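Local coordinates for carboxymuconolactone decarboxylase family protein (Thermotoga maritima, PDB 1VKE) that probably acts as an oxidoreductase of the AhpD-like type, possibly with peroxiredoxin activity in the antioxidative response, at residues D54-E59 and E85-E90; M61-S66 and Y77-C82; R70-I75 and I108-R113. All coordinates share one frame; numbering follows the deposited sequence. Where two conformers were deposited one is given.

Contact 1. Residues D54-E59 and E85-E90; sequences DVKTKE and EGASDE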
ATOM      1  N   ASP E  54      -6.163 -25.947  -8.656  1.00 10.97           N
ATOM      2  CA  ASP E  54      -6.927 -25.804  -9.873  1.00 11.37           C
ATOM      3  C   ASP E  54      -7.155 -24.364 -10.252  1.00 11.89           C
ATOM      4  O   ASP E  54      -6.834 -23.436  -9.479  1.00 11.94           O
ATOM      5  CB  ASP E  54      -8.232 -26.602  -9.858  1.00 12.99           C
ATOM      6  CG  ASP E  54      -9.297 -26.082  -8.918  1.00 21.86           C
ATOM      7  OD1 ASP E  54      -9.224 -24.989  -8.337  1.00 16.64           O
ATOM      8  OD2 ASP E  54     -10.331 -26.774  -8.738  1.00 24.59           O
ATOM      9  N   VAL E  55      -7.619 -24.157 -11.478  1.00 12.98           N
ATOM     10  CA  VAL E  55      -7.710 -22.804 -11.972  1.00 11.20           C
ATOM     11  C   VAL E  55      -8.706 -21.960 -11.165  1.00 11.75           C
ATOM     12  O   VAL E  55      -8.435 -20.767 -10.843  1.00 11.49           O
ATOM     13  CB  VAL E  55      -7.956 -22.743 -13.478  0.65 13.98           C
ATOM     14  CG1 VAL E  55      -9.249 -23.407 -13.832  0.65 15.87           C
ATOM     15  CG2 VAL E  55      -7.888 -21.322 -13.977  0.65 14.33           C
ATOM     16  N   LYS E  56      -9.842 -22.543 -10.779  1.00 12.90           N
ATOM     17  CA  LYS E  56     -10.796 -21.753  -9.994  1.00 12.97           C
ATOM     18  C   LYS E  56     -10.157 -21.241  -8.703  1.00 12.78           C
ATOM     19  O   LYS E  56     -10.272 -20.038  -8.341  1.00 11.11           O
ATOM     20  CB  LYS E  56     -12.049 -22.562  -9.670  1.00 12.50           C
ATOM     21  CG  LYS E  56     -13.091 -21.745  -8.947  1.00 14.41           C
ATOM     22  CD  LYS E  56     -14.421 -22.467  -8.849  1.00 22.80           C
ATOM     23  CE  LYS E  56     -14.408 -23.582  -7.891  1.00 28.98           C
ATOM     24  NZ  LYS E  56     -15.797 -24.116  -7.780  1.00 25.43           N
ATOM     25  N   THR E  57      -9.411 -22.115  -8.049  1.00 11.95           N
ATOM     26  CA  THR E  57      -8.727 -21.781  -6.813  1.00 13.40           C
ATOM     27  C   THR E  57      -7.720 -20.671  -7.039  1.00 11.65           C
ATOM     28  O   THR E  57      -7.651 -19.712  -6.246  1.00 11.18           O
ATOM     29  CB  THR E  57      -8.035 -23.009  -6.265  1.00 14.61           C
ATOM     30  OG1 THR E  57      -9.022 -24.004  -5.894  1.00 15.19           O
ATOM     31  CG2 THR E  57      -7.300 -22.676  -4.972  1.00 14.98           C
ATOM     32  N   LYS E  58      -6.899 -20.819  -8.086  1.00 10.49           N
ATOM     33  CA  LYS E  58      -5.858 -19.799  -8.352  1.00  9.49           C
ATOM     34  C   LYS E  58      -6.475 -18.435  -8.699  1.00  7.73           C
ATOM     35  O   LYS E  58      -5.987 -17.370  -8.241  1.00  9.57           O
ATOM     36  CB  LYS E  58      -4.874 -20.274  -9.423  1.00  9.57           C
ATOM     37  CG  LYS E  58      -4.007 -21.430  -9.001  1.00  8.46           C
ATOM     38  CD  LYS E  58      -2.914 -21.700 -10.003  1.00  9.44           C
ATOM     39  CE  LYS E  58      -2.044 -22.878  -9.603  1.00  9.96           C
ATOM     40  NZ  LYS E  58      -0.754 -23.022 -10.353  1.00 10.25           N
ATOM     41  N   GLU E  59      -7.554 -18.449  -9.473  1.00  7.86           N
ATOM     42  CA  GLU E  59      -8.230 -17.176  -9.811  1.00  8.66           C
ATOM     43  C   GLU E  59      -8.894 -16.514  -8.592  1.00 10.91           C
ATOM     44  O   GLU E  59      -8.867 -15.292  -8.464  1.00 11.39           O
ATOM     45  CB  GLU E  59      -9.184 -17.373 -10.976  1.00 10.77           C
ATOM     46  CG  GLU E  59      -8.459 -17.729 -12.272  1.00 11.06           C
ATOM     47  CD  GLU E  59      -7.665 -16.578 -12.917  1.00 14.88           C
ATOM     48  OE1 GLU E  59      -7.789 -15.432 -12.449  1.00 14.20           O
ATOM     49  OE2 GLU E  59      -6.955 -16.825 -13.935  1.00 15.52           O
ATOM     50  N   GLU E  85     -14.688 -19.822 -14.869  1.00 12.59           N
ATOM     51  CA  GLU E  85     -14.304 -21.101 -14.296  1.00 12.30           C
ATOM     52  C   GLU E  85     -15.362 -21.683 -13.360  1.00 14.43           C
ATOM     53  O   GLU E  85     -15.110 -22.683 -12.677  1.00 16.38           O
ATOM     54  CB  GLU E  85     -12.969 -20.973 -13.571  1.00 12.93           C
ATOM     55  CG  GLU E  85     -11.790 -20.650 -14.453  1.00 12.21           C
ATOM     56  CD  GLU E  85     -11.466 -21.736 -15.479  1.00 15.40           C
ATOM     57  OE1 GLU E  85     -11.847 -22.920 -15.286  1.00 17.91           O
ATOM     58  OE2 GLU E  85     -10.806 -21.379 -16.471  1.00 16.53           O
ATOM     59  N   GLY E  86     -16.552 -21.085 -13.346  1.00 11.23           N
ATOM     60  CA  GLY E  86     -17.708 -21.697 -12.687  1.00 13.07           C
ATOM     61  C   GLY E  86     -17.798 -21.412 -11.199  1.00 12.97           C
ATOM     62  O   GLY E  86     -18.522 -22.097 -10.485  1.00 12.93           O
ATOM     63  N   ALA E  87     -17.079 -20.395 -10.712  1.00 11.69           N
ATOM     64  CA  ALA E  87     -17.226 -20.022  -9.310  1.00 10.77           C
ATOM     65  C   ALA E  87     -18.625 -19.492  -9.048  1.00 10.88           C
ATOM     66  O   ALA E  87     -19.164 -18.780  -9.891  1.00 12.86           O
ATOM     67  CB  ALA E  87     -16.203 -18.987  -8.893  1.00 14.25           C
ATOM     68  N   SER E  88     -19.182 -19.829  -7.888  1.00 11.90           N
ATOM     69  CA  SER E  88     -20.496 -19.295  -7.460  1.00 11.67           C
ATOM     70  C   SER E  88     -20.350 -17.967  -6.763  1.00 12.21           C
ATOM     71  O   SER E  88     -19.275 -17.633  -6.254  1.00 10.61           O
ATOM     72  CB  SER E  88     -21.177 -20.269  -6.509  1.00 12.52           C
ATOM     73  OG  SER E  88     -20.505 -20.315  -5.259  1.00 12.23           O
ATOM     74  N   ASP E  89     -21.439 -17.190  -6.698  1.00 12.17           N
ATOM     75  CA  ASP E  89     -21.416 -15.930  -5.920  1.00  9.90           C
ATOM     76  C   ASP E  89     -21.036 -16.185  -4.465  1.00 11.18           C
ATOM     77  O   ASP E  89     -20.251 -15.392  -3.918  1.00 10.59           O
ATOM     78  CB  ASP E  89     -22.746 -15.173  -5.960  1.00 11.52           C
ATOM     79  CG  ASP E  89     -23.016 -14.517  -7.320  1.00 19.31           C
ATOM     80  OD1 ASP E  89     -22.140 -14.566  -8.218  1.00 15.05           O
ATOM     81  OD2 ASP E  89     -24.077 -13.884  -7.565  1.00 22.70           O
ATOM     82  N   GLU E  90     -21.539 -17.284  -3.888  1.00 12.94           N
ATOM     83  CA  GLU E  90     -21.171 -17.642  -2.520  1.00 13.51           C
ATOM     84  C   GLU E  90     -19.639 -17.840  -2.335  1.00 12.08           C
ATOM     85  O   GLU E  90     -19.054 -17.368  -1.356  1.00 14.43           O
ATOM     86  CB  GLU E  90     -21.938 -18.870  -2.026  1.00 15.18           C
ATOM     87  CG  GLU E  90     -21.748 -19.090  -0.532  1.00 26.50           C
ATOM     88  CD  GLU E  90     -22.799 -20.024   0.088  1.00 43.69           C
ATOM     89  OE1 GLU E  90     -23.749 -20.448  -0.627  1.00 44.66           O
ATOM     90  OE2 GLU E  90     -22.664 -20.343   1.302  1.00 48.65           O
TER
HETATM   91  O   HOH W   1     -18.683 -23.457  -7.851  1.00 49.87           O
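Lys56 turns CG opposite its backbone N (chi1 -176°) and keeps chi2 extended, which brings CG and CD to Ala87. The bend at chi3 (73°) then turns the amine end toward a water on Gly86 O. The turn Glu85-Ala87 is the Schellman motif ending helix 72-84, with Gly86 at positive phi as its C-prime residue. The first turn of helix 55-68 packs on the end of helix 72-84 and the lead into helix 89-103. Lys56 CD does most of the touching. It sits 3.7 Å from Ala87 CA, with the Ala87 methyl and the Glu85 carbonyl just beyond. The amine continues past the turn to a salt bridge with Glu91 of helix 89-103. The water accepts from Lys56 NZ at 3.0 Å and donates to Gly86 O, so it links the lysine to the turn. Val55 crosses the Glu85 side chain at about a right angle, with its methyls beside the carboxylate. Val55 was deposited in two conformers, so the closest methyl-oxygen approach is doubtful. The Glu85 chain bends at chi2, and its OE2 forms a salt bridge with Arg81. The start of helix 55-68 is N-capped by Asp54. Asp54 OD1 accepts from Thr57 N at 2.9 Å. Thr57 OG1 reaches Asp54 OD1 from the opposite face of the carboxylate, at 2.6 Å.

Contact 2. Residues M61-S66 and Y77-C82; sequences MGLVAS and YHLVRC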
ATOM      1  N   MET E  61      -7.621 -16.823  -5.579  1.00 10.66           N
ATOM      2  CA  MET E  61      -6.450 -16.210  -4.926  1.00 11.27           C
ATOM      3  C   MET E  61      -6.031 -14.904  -5.564  1.00 12.53           C
ATOM      4  O   MET E  61      -5.699 -13.953  -4.854  1.00 11.58           O
ATOM      5  CB  MET E  61      -5.269 -17.195  -4.909  1.00 12.49           C
ATOM      6  CG  MET E  61      -5.532 -18.413  -4.061  1.00 15.85           C
ATOM      7  SD  MET E  61      -4.225 -19.659  -4.305  1.00 16.41           S
ATOM      8  CE  MET E  61      -4.732 -20.754  -2.996  1.00 21.53           C
ATOM      9  N   GLY E  62      -6.047 -14.844  -6.894  1.00 10.51           N
ATOM     10  CA  GLY E  62      -5.777 -13.610  -7.589  1.00 10.58           C
ATOM     11  C   GLY E  62      -6.770 -12.521  -7.126  1.00  9.70           C
ATOM     12  O   GLY E  62      -6.435 -11.325  -6.958  1.00 12.32           O
ATOM     13  N   LEU E  63      -8.029 -12.916  -6.974  1.00  9.91           N
ATOM     14  CA  LEU E  63      -9.085 -11.974  -6.542  1.00  8.50           C
ATOM     15  C   LEU E  63      -8.791 -11.444  -5.140  1.00  8.38           C
ATOM     16  O   LEU E  63      -8.869 -10.214  -4.880  1.00 11.34           O
ATOM     17  CB  LEU E  63     -10.458 -12.654  -6.577  1.00 10.07           C
ATOM     18  CG  LEU E  63     -11.648 -11.824  -6.110  1.00 12.33           C
ATOM     19  CD1 LEU E  63     -11.833 -10.611  -6.956  1.00 11.98           C
ATOM     20  CD2 LEU E  63     -12.928 -12.643  -6.168  1.00 12.27           C
ATOM     21  N   VAL E  64      -8.460 -12.343  -4.221  1.00  9.54           N
ATOM     22  CA  VAL E  64      -8.128 -11.940  -2.854  1.00 10.02           C
ATOM     23  C   VAL E  64      -6.943 -10.967  -2.868  1.00 10.01           C
ATOM     24  O   VAL E  64      -6.998  -9.904  -2.228  1.00 11.05           O
ATOM     25  CB  VAL E  64      -7.850 -13.178  -1.949  1.00 10.41           C
ATOM     26  CG1 VAL E  64      -7.257 -12.764  -0.601  1.00 11.64           C
ATOM     27  CG2 VAL E  64      -9.163 -13.925  -1.757  1.00 10.48           C
ATOM     28  N   ALA E  65      -5.856 -11.342  -3.564  1.00  9.68           N
ATOM     29  CA  ALA E  65      -4.649 -10.504  -3.575  1.00 10.13           C
ATOM     30  C   ALA E  65      -4.977  -9.122  -4.166  1.00  9.10           C
ATOM     31  O   ALA E  65      -4.542  -8.090  -3.609  1.00 10.71           O
ATOM     32  CB  ALA E  65      -3.547 -11.157  -4.369  1.00 12.98           C
ATOM     33  N   SER E  66      -5.718  -9.097  -5.261  1.00  9.13           N
ATOM     34  CA  SER E  66      -6.063  -7.842  -5.972  1.00  9.25           C
ATOM     35  C   SER E  66      -6.971  -6.965  -5.129  1.00 10.40           C
ATOM     36  O   SER E  66      -6.920  -5.762  -5.240  1.00 10.83           O
ATOM     37  CB  SER E  66      -6.794  -8.193  -7.286  1.00 13.17           C
ATOM     38  OG  SER E  66      -5.943  -8.949  -8.157  1.00 15.09           O
ATOM     39  N   TYR E  77     -10.517  -8.287 -13.686  1.00 10.16           N
ATOM     40  CA  TYR E  77      -9.928  -9.344 -14.459  1.00 12.43           C
ATOM     41  C   TYR E  77     -10.182 -10.674 -13.748  1.00 10.42           C
ATOM     42  O   TYR E  77     -10.677 -11.639 -14.327  1.00 11.52           O
ATOM     43  CB  TYR E  77      -8.382  -9.159 -14.637  1.00 11.64           C
ATOM     44  CG  TYR E  77      -7.787 -10.368 -15.311  1.00 11.08           C
ATOM     45  CD1 TYR E  77      -7.800 -10.505 -16.685  1.00 15.83           C
ATOM     46  CD2 TYR E  77      -7.164 -11.372 -14.560  1.00 14.45           C
ATOM     47  CE1 TYR E  77      -7.305 -11.676 -17.299  1.00 15.69           C
ATOM     48  CE2 TYR E  77      -6.675 -12.530 -15.174  1.00 18.85           C
ATOM     49  CZ  TYR E  77      -6.740 -12.654 -16.534  1.00 17.00           C
ATOM     50  OH  TYR E  77      -6.236 -13.772 -17.173  1.00 18.29           O
ATOM     51  N   HIS E  78      -9.832 -10.756 -12.464  1.00 11.89           N
ATOM     52  CA  HIS E  78     -10.021 -12.059 -11.763  1.00 11.57           C
ATOM     53  C   HIS E  78     -11.484 -12.438 -11.557  1.00 12.82           C
ATOM     54  O   HIS E  78     -11.812 -13.630 -11.519  1.00 14.50           O
ATOM     55  CB  HIS E  78      -9.224 -12.065 -10.474  1.00 14.65           C
ATOM     56  CG  HIS E  78      -7.763 -12.082 -10.728  1.00 10.94           C
ATOM     57  ND1 HIS E  78      -7.102 -13.172 -11.269  1.00 13.88           N
ATOM     58  CD2 HIS E  78      -6.820 -11.130 -10.536  1.00 14.97           C
ATOM     59  CE1 HIS E  78      -5.827 -12.863 -11.418  1.00 14.58           C
ATOM     60  NE2 HIS E  78      -5.622 -11.642 -10.947  1.00 15.84           N
ATOM     61  N   LEU E  79     -12.368 -11.459 -11.421  1.00 11.70           N
ATOM     62  CA  LEU E  79     -13.797 -11.767 -11.355  1.00 12.09           C
ATOM     63  C   LEU E  79     -14.232 -12.410 -12.647  1.00 11.54           C
ATOM     64  O   LEU E  79     -14.989 -13.394 -12.651  1.00 11.51           O
ATOM     65  CB  LEU E  79     -14.666 -10.514 -11.113  1.00 13.78           C
ATOM     66  CG  LEU E  79     -14.799 -10.064  -9.660  1.00 15.98           C
ATOM     67  CD1 LEU E  79     -15.483  -8.687  -9.564  1.00 18.12           C
ATOM     68  CD2 LEU E  79     -15.545 -11.112  -8.805  1.00 16.79           C
ATOM     69  N   VAL E  80     -13.826 -11.850 -13.785  1.00 12.58           N
ATOM     70  CA  VAL E  80     -14.203 -12.506 -15.066  1.00 11.75           C
ATOM     71  C   VAL E  80     -13.749 -13.976 -15.068  1.00 11.29           C
ATOM     72  O   VAL E  80     -14.502 -14.887 -15.419  1.00 11.89           O
ATOM     73  CB  VAL E  80     -13.635 -11.747 -16.295  1.00 12.67           C
ATOM     74  CG1 VAL E  80     -13.885 -12.474 -17.577  1.00 14.97           C
ATOM     75  CG2 VAL E  80     -14.220 -10.358 -16.345  1.00 12.65           C
ATOM     76  N   ARG E  81     -12.480 -14.192 -14.704  1.00 10.42           N
ATOM     77  CA  ARG E  81     -11.924 -15.542 -14.776  1.00 10.88           C
ATOM     78  C   ARG E  81     -12.641 -16.453 -13.785  1.00 10.30           C
ATOM     79  O   ARG E  81     -12.920 -17.632 -14.096  1.00 10.87           O
ATOM     80  CB  ARG E  81     -10.448 -15.488 -14.398  0.50 11.73           C
ATOM     81  CG  ARG E  81      -9.580 -14.794 -15.403  0.50 12.19           C
ATOM     82  CD  ARG E  81      -9.393 -15.602 -16.672  0.50  9.31           C
ATOM     83  NE  ARG E  81      -8.810 -16.918 -16.338  0.50 11.70           N
ATOM     84  CZ  ARG E  81      -9.402 -18.102 -16.529  0.50 14.93           C
ATOM     85  NH1 ARG E  81     -10.584 -18.193 -17.116  0.50 14.76           N
ATOM     86  NH2 ARG E  81      -8.770 -19.207 -16.158  0.50 15.38           N
ATOM     87  N   CYS E  82     -12.946 -15.948 -12.578  1.00 11.02           N
ATOM     88  CA  CYS E  82     -13.682 -16.775 -11.583  1.00 10.83           C
ATOM     89  C   CYS E  82     -15.055 -17.205 -12.144  1.00 11.05           C
ATOM     90  O   CYS E  82     -15.475 -18.362 -12.038  1.00 12.10           O
ATOM     91  CB  CYS E  82     -13.912 -16.024 -10.292  1.00 12.31           C
ATOM     92  SG  CYS E  82     -12.378 -15.834  -9.287  1.00 14.05           S
TER
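His78 lays one face of its ring over the backbone of Gly62, joining the two antiparallel helices of an AhpD-like helical hairpin. The axes of 61-66 and 77-82 come within 8.7 Å, at 158°. Gly62 CA stands 3.8 Å from the His78 ring centroid and almost on the ring normal, a CH-pi contact. With no side chain at Gly62, the ring can rest directly on the helix backbone. The ring of Tyr77 reaches the other face of His78 through CD2, so the imidazole is sandwiched. His78 ND1 is hydrogen-bonded to Glu59, which also fixes how the ring is turned; a similar glutamate and histidine beside a CxxC pair occur in AhpD relatives. His78 NE2 and Ser66 OG both bond an unidentified molecule, probably from the crystallisation liquor, which may mark a pocket.

Further into the core, Leu63 sends CG opposite its backbone N (chi1 178°), and its CD2 meets Leu79 CD2 at 4.0 Å. Ile92 of helix 89-103 touches both leucines. Ser66 OG approaches the ring obliquely, 3.3 Å from His78 CD2. Its hydroxyl donates to Gly62 O at 2.7 Å, from the opposite face of the carbonyl to Ser66 N.

Contact 3. Residues R70-I75 and I108-R113; sequences RCDDCI and IPHLRR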
ATOM      1  N   ARG E  70      -6.142  -3.373  -3.453  1.00  9.93           N
ATOM      2  CA  ARG E  70      -7.012  -2.311  -3.921  1.00 10.35           C
ATOM      3  C   ARG E  70      -6.730  -1.917  -5.373  1.00 14.05           C
ATOM      4  O   ARG E  70      -6.563  -0.734  -5.675  1.00 13.92           O
ATOM      5  CB  ARG E  70      -6.920  -1.116  -2.978  1.00 11.43           C
ATOM      6  CG  ARG E  70      -7.565  -1.373  -1.676  1.00 11.78           C
ATOM      7  CD  ARG E  70      -7.647  -0.135  -0.807  1.00 17.68           C
ATOM      8  NE  ARG E  70      -6.372   0.235  -0.230  1.00 20.81           N
ATOM      9  CZ  ARG E  70      -5.932   1.509  -0.031  1.00 14.74           C
ATOM     10  NH1 ARG E  70      -6.570   2.589  -0.474  1.00 14.25           N
ATOM     11  NH2 ARG E  70      -4.786   1.647   0.550  1.00 19.16           N
ATOM     12  N   CYS E  71      -6.660  -2.915  -6.255  1.00 12.27           N
ATOM     13  CA  CYS E  71      -6.500  -2.683  -7.710  1.00  9.73           C
ATOM     14  C   CYS E  71      -7.769  -3.035  -8.449  1.00 10.57           C
ATOM     15  O   CYS E  71      -8.050  -4.209  -8.667  1.00 14.28           O
ATOM     16  CB  CYS E  71      -5.369  -3.580  -8.220  1.00 12.24           C
ATOM     17  SG  CYS E  71      -5.105  -3.439 -10.047  1.00 16.89           S
ATOM     18  N   ASP E  72      -8.540  -2.012  -8.852  1.00 11.21           N
ATOM     19  CA  ASP E  72      -9.812  -2.271  -9.484  1.00 11.23           C
ATOM     20  C   ASP E  72      -9.746  -3.052 -10.774  1.00 10.48           C
ATOM     21  O   ASP E  72     -10.560  -3.944 -11.003  1.00 10.95           O
ATOM     22  CB  ASP E  72     -10.568  -0.971  -9.684  1.00 14.28           C
ATOM     23  CG  ASP E  72     -11.102  -0.419  -8.372  1.00 22.85           C
ATOM     24  OD1 ASP E  72     -11.436  -1.204  -7.457  1.00 20.01           O
ATOM     25  OD2 ASP E  72     -11.154   0.781  -8.157  1.00 23.44           O
ATOM     26  N   ASP E  73      -8.827  -2.702 -11.669  1.00 12.06           N
ATOM     27  CA  ASP E  73      -8.770  -3.433 -12.946  1.00 10.35           C
ATOM     28  C   ASP E  73      -8.340  -4.881 -12.701  1.00 10.89           C
ATOM     29  O   ASP E  73      -8.766  -5.794 -13.429  1.00 11.93           O
ATOM     30  CB  ASP E  73      -7.745  -2.812 -13.885  1.00 13.21           C
ATOM     31  CG  ASP E  73      -8.288  -1.685 -14.691  1.00 23.78           C
ATOM     32  OD1 ASP E  73      -9.502  -1.398 -14.641  1.00 26.38           O
ATOM     33  OD2 ASP E  73      -7.502  -1.009 -15.380  1.00 26.85           O
ATOM     34  N   CYS E  74      -7.494  -5.131 -11.695  1.00 11.09           N
ATOM     35  CA  CYS E  74      -7.059  -6.492 -11.380  1.00 11.66           C
ATOM     36  C   CYS E  74      -8.234  -7.290 -10.795  1.00 12.99           C
ATOM     37  O   CYS E  74      -8.462  -8.477 -11.112  1.00 12.92           O
ATOM     38  CB  CYS E  74      -5.946  -6.522 -10.336  1.00 13.29           C
ATOM     39  SG  CYS E  74      -4.544  -5.441 -10.710  1.00 18.48           S
ATOM     40  N   ILE E  75      -8.999  -6.630  -9.929  1.00 11.87           N
ATOM     41  CA  ILE E  75     -10.208  -7.240  -9.358  1.00 10.83           C
ATOM     42  C   ILE E  75     -11.164  -7.675 -10.479  1.00 11.51           C
ATOM     43  O   ILE E  75     -11.698  -8.815 -10.516  1.00 10.60           O
ATOM     44  CB  ILE E  75     -10.944  -6.244  -8.413  1.00 10.29           C
ATOM     45  CG1 ILE E  75     -10.102  -6.038  -7.153  1.00 12.60           C
ATOM     46  CG2 ILE E  75     -12.366  -6.795  -8.046  1.00 13.24           C
ATOM     47  CD1 ILE E  75     -10.584  -4.931  -6.272  1.00 12.19           C
ATOM     48  N   ILE E 108     -13.504  -1.270   1.345  1.00 11.28           N
ATOM     49  CA  ILE E 108     -14.931  -1.201   1.073  1.00 10.17           C
ATOM     50  C   ILE E 108     -15.313  -0.622  -0.303  1.00 12.75           C
ATOM     51  O   ILE E 108     -16.120  -1.258  -1.006  1.00 12.76           O
ATOM     52  CB  ILE E 108     -15.731  -0.567   2.248  1.00 13.29           C
ATOM     53  CG1 ILE E 108     -15.731  -1.540   3.434  1.00 14.27           C
ATOM     54  CG2 ILE E 108     -17.170  -0.312   1.823  1.00 12.35           C
ATOM     55  CD1 ILE E 108     -16.416  -1.044   4.675  1.00 14.61           C
ATOM     56  N   PRO E 109     -14.755   0.519  -0.714  1.00 12.18           N
ATOM     57  CA  PRO E 109     -15.112   1.086  -2.015  1.00 12.82           C
ATOM     58  C   PRO E 109     -14.810   0.094  -3.150  1.00 12.64           C
ATOM     59  O   PRO E 109     -15.552   0.006  -4.129  1.00 12.69           O
ATOM     60  CB  PRO E 109     -14.233   2.346  -2.086  1.00 13.14           C
ATOM     61  CG  PRO E 109     -14.167   2.753  -0.647  1.00 13.55           C
ATOM     62  CD  PRO E 109     -13.869   1.446   0.039  1.00 11.77           C
ATOM     63  N   HIS E 110     -13.739  -0.666  -3.013  1.00 12.11           N
ATOM     64  CA  HIS E 110     -13.378  -1.648  -4.015  1.00 13.19           C
ATOM     65  C   HIS E 110     -14.285  -2.845  -3.998  1.00 15.31           C
ATOM     66  O   HIS E 110     -14.611  -3.384  -5.045  1.00 14.61           O
ATOM     67  CB  HIS E 110     -11.922  -2.075  -3.826  1.00 12.09           C
ATOM     68  CG  HIS E 110     -11.004  -0.924  -3.959  1.00 12.16           C
ATOM     69  ND1 HIS E 110     -10.548  -0.475  -5.172  1.00 19.23           N
ATOM     70  CD2 HIS E 110     -10.549  -0.049  -3.033  1.00 16.18           C
ATOM     71  CE1 HIS E 110      -9.790   0.595  -4.980  1.00 17.16           C
ATOM     72  NE2 HIS E 110      -9.817   0.904  -3.698  1.00 16.07           N
ATOM     73  N   LEU E 111     -14.710  -3.260  -2.813  1.00 13.68           N
ATOM     74  CA  LEU E 111     -15.665  -4.378  -2.685  1.00 15.92           C
ATOM     75  C   LEU E 111     -17.002  -3.989  -3.308  1.00 16.52           C
ATOM     76  O   LEU E 111     -17.645  -4.792  -4.005  1.00 16.88           O
ATOM     77  CB  LEU E 111     -15.818  -4.744  -1.214  1.00 17.90           C
ATOM     78  CG  LEU E 111     -16.933  -5.716  -0.870  1.00 24.37           C
ATOM     79  CD1 LEU E 111     -16.581  -7.081  -1.414  1.00 30.95           C
ATOM     80  CD2 LEU E 111     -17.145  -5.751   0.630  1.00 30.15           C
ATOM     81  N   ARG E 112     -17.419  -2.752  -3.120  1.00 15.80           N
ATOM     82  CA  ARG E 112     -18.632  -2.235  -3.758  1.00 19.35           C
ATOM     83  C   ARG E 112     -18.542  -2.321  -5.266  1.00 17.90           C
ATOM     84  O   ARG E 112     -19.482  -2.798  -5.943  1.00 17.31           O
ATOM     85  CB  ARG E 112     -18.866  -0.786  -3.341  1.00 22.53           C
ATOM     86  CG  ARG E 112     -19.877  -0.016  -4.178  1.00 27.51           C
ATOM     87  CD  ARG E 112     -20.001   1.458  -3.781  1.00 32.44           C
ATOM     88  NE  ARG E 112     -19.460   2.375  -4.794  1.00 45.84           N
ATOM     89  CZ  ARG E 112     -18.167   2.667  -4.996  1.00 49.76           C
ATOM     90  NH1 ARG E 112     -17.202   2.110  -4.276  1.00 46.88           N
ATOM     91  NH2 ARG E 112     -17.846   3.531  -5.956  1.00 54.15           N
ATOM     92  N   ARG E 113     -17.429  -1.876  -5.816  1.00 15.93           N
ATOM     93  CA  ARG E 113     -17.239  -1.940  -7.249  1.00 16.52           C
ATOM     94  C   ARG E 113     -17.201  -3.384  -7.720  1.00 15.78           C
ATOM     95  O   ARG E 113     -17.727  -3.711  -8.790  1.00 15.76           O
ATOM     96  CB  ARG E 113     -15.964  -1.170  -7.656  1.00 19.43           C
ATOM     97  CG  ARG E 113     -16.189   0.301  -7.528  1.00 20.71           C
ATOM     98  CD  ARG E 113     -15.216   1.096  -8.261  1.00 33.37           C
ATOM     99  NE  ARG E 113     -14.004   1.187  -7.492  1.00 35.78           N
ATOM    100  CZ  ARG E 113     -13.753   2.135  -6.587  1.00 40.90           C
ATOM    101  NH1 ARG E 113     -14.636   3.067  -6.284  1.00 45.75           N
ATOM    102  NH2 ARG E 113     -12.597   2.135  -5.960  1.00 26.93           N
TER
HETATM  103  O   HOH W   2      -9.553   2.429  -1.106  1.00 35.26           O
HETATM  104  O   HOH W   3      -8.123   3.048  -3.181  1.00 40.72           O
HETATM  105  O   HOH W   4     -13.298  -3.273  -7.530  1.00 31.80           O
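Arg70 closes helix 55-68 with a Schellman turn at positive phi, Cys71 takes the N-cap position of helix 72-84, and the turn passes helix 108-127 with the CA atoms of Arg70 and His110 6.4 Å apart. Asp72 holds CG anti to its carbonyl carbon (chi1 -73°), which turns the carboxylate toward His110 and Arg113. His110 ND1 donates to Asp72 OD1 at 2.6 Å, nearly straight (162°). The acceptor lies close to the ring plane, yet the ring nitrogen stands above the carboxylate plane. The other oxygen, Asp72 OD2, forms a salt bridge with Arg113, whose NE and NH2 both give it weak bonds at 3.0 Å. The carboxylate and guanidinium planes are almost perpendicular.

Arg70 covers one His110 face in a CH-pi contact, its CB 3.8 Å from the ring centroid. Arg113 NH2 stands over the rim of the opposite face. Ile75 CD1 packs on His110 CB. A water donates to both Asp72 OD1 and His110 O. Arg70 NH2 bonds Leu69 O of the third subunit. Cys71 and Cys74 form a disulfide across the first turn of helix 72-84. This is the CxxC motif found in AhpD and related members of the family, with the His-carboxylate pair close by.

Overall arrangement
All three contacts follow helices 15-28 and 35-46. Contact 1 closes a loop from the start of helix 55-68 to the lead into helix 89-103. Contact 2 is nested inside it and pairs helix 55-68 with helix 72-84. Contact 3 starts inside both loops, in the turn and the start of helix 72-84, and ends on helix 108-127, crossing both. Besides Glu59 and His78, contacts 1 and 2 join through Ala87 N and Cys82 O, a probable hydrogen bond. Contacts 2 and 3 touch mainly at Ser66, whose O probably accepts from Cys71 N, and where Leu63 meets Ile75. Contacts 1 and 3 do not touch; their centres are about 18 Å apart, at opposite ends of the hairpin.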